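Local coordinates for SusD superfamily protein (Bacteroides vulgatus, PDB 3MYV) that probably binds polysaccharide at the outer membrane of a gut Bacteroides, at residues E85-L90 / A115-C120; R78-L83 / F122-C127. All coordinates share one frame; numbering follows the deposited sequence.

Contact 1 (E85-L90 / A115-C120)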
# COMPACT_ATOMS: atom_id res chain seq x y z
N GLU A 85 -16.24 -9.10 8.99
CA GLU A 85 -17.28 -9.29 7.94
C GLU A 85 -16.84 -10.34 6.91
O GLU A 85 -17.66 -11.17 6.43
CB GLU A 85 -17.65 -7.97 7.23
CG GLU A 85 -18.25 -6.89 8.11
CD GLU A 85 -19.58 -7.29 8.71
OE1 GLU A 85 -20.51 -7.57 7.95
OE2 GLU A 85 -19.69 -7.34 9.95
N ALA A 86 -15.55 -10.34 6.59
CA ALA A 86 -14.99 -11.30 5.63
C ALA A 86 -15.13 -12.74 6.14
O ALA A 86 -15.52 -13.65 5.40
CB ALA A 86 -13.54 -10.98 5.33
N TRP A 87 -14.80 -12.95 7.41
CA TRP A 87 -14.93 -14.29 7.99
C TRP A 87 -16.39 -14.73 8.10
O TRP A 87 -16.67 -15.91 8.00
CB TRP A 87 -14.20 -14.39 9.34
CG TRP A 87 -12.76 -14.74 9.15
CD1 TRP A 87 -11.70 -13.88 9.18
CD2 TRP A 87 -12.22 -16.04 8.88
NE1 TRP A 87 -10.53 -14.58 8.95
CE2 TRP A 87 -10.83 -15.90 8.75
CE3 TRP A 87 -12.79 -17.32 8.72
CZ2 TRP A 87 -9.98 -16.98 8.49
CZ3 TRP A 87 -11.95 -18.39 8.45
CH2 TRP A 87 -10.55 -18.22 8.37
N ASN A 88 -17.32 -13.78 8.28
CA ASN A 88 -18.75 -14.12 8.25
C ASN A 88 -19.15 -14.67 6.88
O ASN A 88 -19.94 -15.63 6.79
CB ASN A 88 -19.63 -12.93 8.66
CG ASN A 88 -19.53 -12.63 10.15
OD1 ASN A 88 -19.17 -13.50 10.94
ND2 ASN A 88 -19.86 -11.40 10.54
N ILE A 89 -18.55 -14.12 5.83
CA ILE A 89 -18.80 -14.60 4.45
C ILE A 89 -18.26 -16.01 4.30
O ILE A 89 -18.98 -16.90 3.84
CB ILE A 89 -18.18 -13.65 3.40
CG1 ILE A 89 -18.94 -12.31 3.39
CG2 ILE A 89 -18.15 -14.29 2.02
CD1 ILE A 89 -18.23 -11.20 2.59
N LEU A 90 -17.00 -16.23 4.69
CA LEU A 90 -16.38 -17.54 4.53
C LEU A 90 -17.18 -18.59 5.31
O LEU A 90 -17.41 -19.69 4.80
CB LEU A 90 -14.92 -17.56 5.02
CG LEU A 90 -13.88 -16.75 4.23
CD1 LEU A 90 -12.45 -17.04 4.75
CD2 LEU A 90 -14.00 -17.04 2.73
N ALA A 115 -8.50 -13.11 -0.25
CA ALA A 115 -7.52 -12.07 -0.65
C ALA A 115 -7.71 -10.79 0.19
O ALA A 115 -6.74 -10.18 0.65
CB ALA A 115 -7.65 -11.77 -2.17
N VAL A 116 -8.97 -10.38 0.37
CA VAL A 116 -9.31 -9.25 1.26
C VAL A 116 -8.78 -9.47 2.68
O VAL A 116 -8.12 -8.60 3.27
CB VAL A 116 -10.83 -8.93 1.22
CG1 VAL A 116 -11.17 -7.82 2.24
CG2 VAL A 116 -11.28 -8.50 -0.22
N ILE A 117 -9.00 -10.66 3.22
CA ILE A 117 -8.51 -11.00 4.56
C ILE A 117 -6.99 -10.89 4.65
O ILE A 117 -6.45 -10.30 5.57
CB ILE A 117 -9.00 -12.43 4.95
CG1 ILE A 117 -10.50 -12.38 5.25
CG2 ILE A 117 -8.16 -13.02 6.11
CD1 ILE A 117 -11.22 -13.78 5.28
N ALA A 118 -6.31 -11.41 3.63
CA ALA A 118 -4.87 -11.34 3.59
C ALA A 118 -4.36 -9.88 3.53
O ALA A 118 -3.46 -9.53 4.24
CB ALA A 118 -4.33 -12.17 2.37
N LEU A 119 -4.98 -9.04 2.71
CA LEU A 119 -4.58 -7.63 2.64
C LEU A 119 -4.76 -6.90 3.98
O LEU A 119 -3.83 -6.23 4.47
CB LEU A 119 -5.37 -6.93 1.54
CG LEU A 119 -5.06 -5.45 1.32
CD1 LEU A 119 -3.56 -5.25 1.10
CD2 LEU A 119 -5.87 -4.94 0.12
N CYS A 120 -5.93 -7.08 4.60
CA CYS A 120 -6.23 -6.45 5.87
C CYS A 120 -5.23 -6.90 6.93
O CYS A 120 -4.64 -6.08 7.65
CB CYS A 120 -7.63 -6.82 6.33
SG CYS A 120 -8.92 -6.00 5.37
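One face of the Trp-87 indole is roofed by two methyl groups, CD1 of Ile-117 from the facing helix and CD1 of Leu-90 from its own. The Ile-117 methyl sits over the five-membered ring, 15° off the normal and 3.9 Å from CD1 of Ile-117 to that ring's centroid, a CH-pi contact in which the two side chains cross at about a right angle. NE1 of Trp-87 is hydrogen-bonded to the carbonyl oxygen of Ile-145, which probably limits the indole's freedom to turn. The CG1 branch of Ile-117 lies beside its backbone N (chi1 -73°) and carries CD1 outward between the three partners. There CD1 of Ile-117 meets CD1 of Leu-90 tip to tip at 3.5 Å, while CG1 of Ile-117 presses on CB of Ala-86 at 3.3 Å, tighter than usual carbon packing. With alanine in place of Trp-87, CD1 of Ile-117 would probably lose its aromatic cover and the Ile-145 oxygen this donor. Consistent with the small Ala-86, the CA atoms of Ala-86 and Ile-117 stand 6.6 Å apart. With axes 10.0 Å apart and running at 153°, one isoleucine set among Leu-83, Ala-86, Trp-87 and Leu-90 exemplifies the packing of an antiparallel helix pair, as in the TPR-like helical part of SusD proteins.

Contact 2 (R78-L83 / F122-C127); sequences RPFYIL and FDLTRC. With EDO (1,2-ethanediol), chain I.
Leu-124 fills the tight part of this contact, pushing its forked end among Pro-79, Phe-80 and Leu-83. Its CD1 stands over the centre of the Phe-80 ring, 3.6 Å from the centroid and 10° off the normal, while CD2 of Leu-124 lies 3.7 Å from CE2 of Phe-80 nearer the rim. The same CD1 of Leu-124 meets CD1 of Leu-83 end to end at 3.6 Å. Packing is looser against Pro-79, whose CB lies 3.9 Å from CG of Leu-124.

Solvent comes nearer at Phe-80 and Arg-126, both partly exposed. Beside the leucine, on the same helix, Arg-126 pairs with the buried Asp-123. Its CG lies between the backbone N and the carbonyl carbon (chi1 61°), which sends the extended chain alongside Asp-123. NE and NH2 both grip OD1 of Asp-123, which lies in the guanidinium plane, 2.7 Å from NH2 of Arg-126. The other oxygen, OD2, is held by the hydroxyls of Tyr-32 and Tyr-33. At the guanidinium edge, O2 of a 1,2-ethanediol, probably from the crystallisation liquor, takes a bent bond from NH2 of Arg-126 (3.1 Å). With axes 10.3 Å apart at 150°, the pair is an antiparallel helical hairpin, consistent with the TPR-like part of SusD proteins.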
# COMPACT_ATOMS: atom_id res chain seq x y z
N ARG A 78 -10.74 -0.24 11.14
CA ARG A 78 -11.37 -0.56 9.87
C ARG A 78 -10.88 -1.90 9.30
O ARG A 78 -11.71 -2.72 8.92
CB ARG A 78 -11.25 0.61 8.87
CG ARG A 78 -11.95 0.37 7.53
CD ARG A 78 -13.37 -0.05 7.68
NE ARG A 78 -14.09 0.94 8.45
CZ ARG A 78 -14.67 2.04 7.96
NH1 ARG A 78 -14.73 2.30 6.66
NH2 ARG A 78 -15.28 2.85 8.80
N PRO A 79 -9.55 -2.17 9.29
CA PRO A 79 -9.17 -3.50 8.81
C PRO A 79 -9.74 -4.63 9.70
O PRO A 79 -10.08 -5.68 9.20
CB PRO A 79 -7.64 -3.48 8.89
CG PRO A 79 -7.32 -2.06 8.61
CD PRO A 79 -8.39 -1.27 9.33
N PHE A 80 -9.85 -4.40 11.00
CA PHE A 80 -10.41 -5.44 11.87
C PHE A 80 -11.88 -5.66 11.60
O PHE A 80 -12.34 -6.79 11.64
CB PHE A 80 -10.19 -5.17 13.36
CG PHE A 80 -8.90 -5.70 13.85
CD1 PHE A 80 -8.60 -7.05 13.74
CD2 PHE A 80 -7.94 -4.85 14.35
CE1 PHE A 80 -7.38 -7.54 14.20
CE2 PHE A 80 -6.73 -5.34 14.80
CZ PHE A 80 -6.46 -6.68 14.73
N TYR A 81 -12.61 -4.57 11.34
CA TYR A 81 -14.02 -4.65 11.02
C TYR A 81 -14.21 -5.44 9.73
O TYR A 81 -15.07 -6.31 9.65
CB TYR A 81 -14.65 -3.24 10.92
CG TYR A 81 -16.16 -3.28 10.80
CD1 TYR A 81 -16.78 -3.44 9.56
CD2 TYR A 81 -16.97 -3.21 11.93
CE1 TYR A 81 -18.14 -3.51 9.44
CE2 TYR A 81 -18.35 -3.28 11.82
CZ TYR A 81 -18.92 -3.44 10.57
OH TYR A 81 -20.28 -3.51 10.44
N ILE A 82 -13.40 -5.15 8.73
CA ILE A 82 -13.48 -5.85 7.47
C ILE A 82 -13.17 -7.34 7.64
O ILE A 82 -13.87 -8.20 7.07
CB ILE A 82 -12.57 -5.20 6.41
CG1 ILE A 82 -13.04 -3.78 6.06
CG2 ILE A 82 -12.53 -6.04 5.11
CD1 ILE A 82 -11.96 -2.91 5.34
N LEU A 83 -12.16 -7.66 8.43
CA LEU A 83 -11.81 -9.05 8.72
C LEU A 83 -12.98 -9.83 9.34
O LEU A 83 -13.24 -10.95 8.98
CB LEU A 83 -10.60 -9.10 9.66
CG LEU A 83 -9.23 -8.91 8.98
CD1 LEU A 83 -8.13 -8.50 9.97
CD2 LEU A 83 -8.79 -10.19 8.22
N PHE A 122 -2.30 -8.15 6.52
CA PHE A 122 -0.95 -7.68 6.14
C PHE A 122 -0.73 -6.24 6.57
O PHE A 122 0.28 -5.91 7.20
CB PHE A 122 -0.71 -7.86 4.63
CG PHE A 122 0.57 -7.21 4.11
CD1 PHE A 122 1.81 -7.67 4.53
CD2 PHE A 122 0.52 -6.21 3.16
CE1 PHE A 122 2.99 -7.09 4.03
CE2 PHE A 122 1.69 -5.64 2.65
CZ PHE A 122 2.93 -6.09 3.09
N ASP A 123 -1.70 -5.38 6.28
CA ASP A 123 -1.63 -3.99 6.68
C ASP A 123 -1.54 -3.83 8.21
O ASP A 123 -0.66 -3.13 8.72
CB ASP A 123 -2.80 -3.21 6.09
CG ASP A 123 -2.62 -2.96 4.58
OD1 ASP A 123 -1.46 -3.00 4.11
OD2 ASP A 123 -3.64 -2.74 3.88
N LEU A 124 -2.38 -4.56 8.94
CA LEU A 124 -2.27 -4.59 10.41
C LEU A 124 -0.89 -5.02 10.88
O LEU A 124 -0.38 -4.48 11.88
CB LEU A 124 -3.32 -5.49 11.05
CG LEU A 124 -4.76 -4.95 11.00
CD1 LEU A 124 -5.80 -6.08 11.25
CD2 LEU A 124 -4.95 -3.78 11.99
N THR A 125 -0.30 -5.98 10.19
CA THR A 125 1.00 -6.51 10.56
C THR A 125 2.09 -5.47 10.32
O THR A 125 2.96 -5.25 11.18
CB THR A 125 1.30 -7.81 9.83
OG1 THR A 125 0.22 -8.75 10.05
CG2 THR A 125 2.63 -8.39 10.29
N ARG A 126 2.07 -4.82 9.15
CA ARG A 126 3.11 -3.81 8.92
C ARG A 126 2.92 -2.48 9.67
O ARG A 126 3.88 -1.72 9.81
CB ARG A 126 3.38 -3.59 7.44
CG ARG A 126 2.20 -3.08 6.64
CD ARG A 126 2.64 -2.99 5.19
NE ARG A 126 1.50 -2.71 4.35
CZ ARG A 126 1.54 -2.24 3.10
NH1 ARG A 126 2.67 -1.91 2.53
NH2 ARG A 126 0.40 -2.06 2.44
N CYS A 127 1.69 -2.19 10.11
CA CYS A 127 1.43 -1.02 10.93
C CYS A 127 1.66 -1.25 12.44
O CYS A 127 2.09 -0.32 13.13
CB CYS A 127 0.03 -0.52 10.69
SG CYS A 127 -0.23 0.15 9.06
C1 EDO I . -0.56 0.87 -0.34
O1 EDO I . 0.80 0.93 0.07
C2 EDO I . -0.84 -0.42 -1.12
O2 EDO I . -1.11 -1.56 -0.23

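In the fold
Contacts 1 and 2 are successive levels of a single helix pair, 77-94 against 103-128, with centres about 10 Å apart. Because the helices run antiparallel, contact 1 is nested along the chain inside the loop that contact 2 closes. Side chains join the levels directly: CB of Cys-120 rests 3.7 Å from CG of Leu-83, and CG1 of Val-116 lies 3.6 Å from CG2 of Ile-82. Contact 2 is the deeper, its centre about 12 Å from that of the chain against about 17 Å for contact 1. The ethanediol lies beside contact 2, on Arg-126, and is also hydrogen-bonded to Arg-198 and Tyr-33; the sodium ion is bound elsewhere, by residues including Asn-254 and Asp-258.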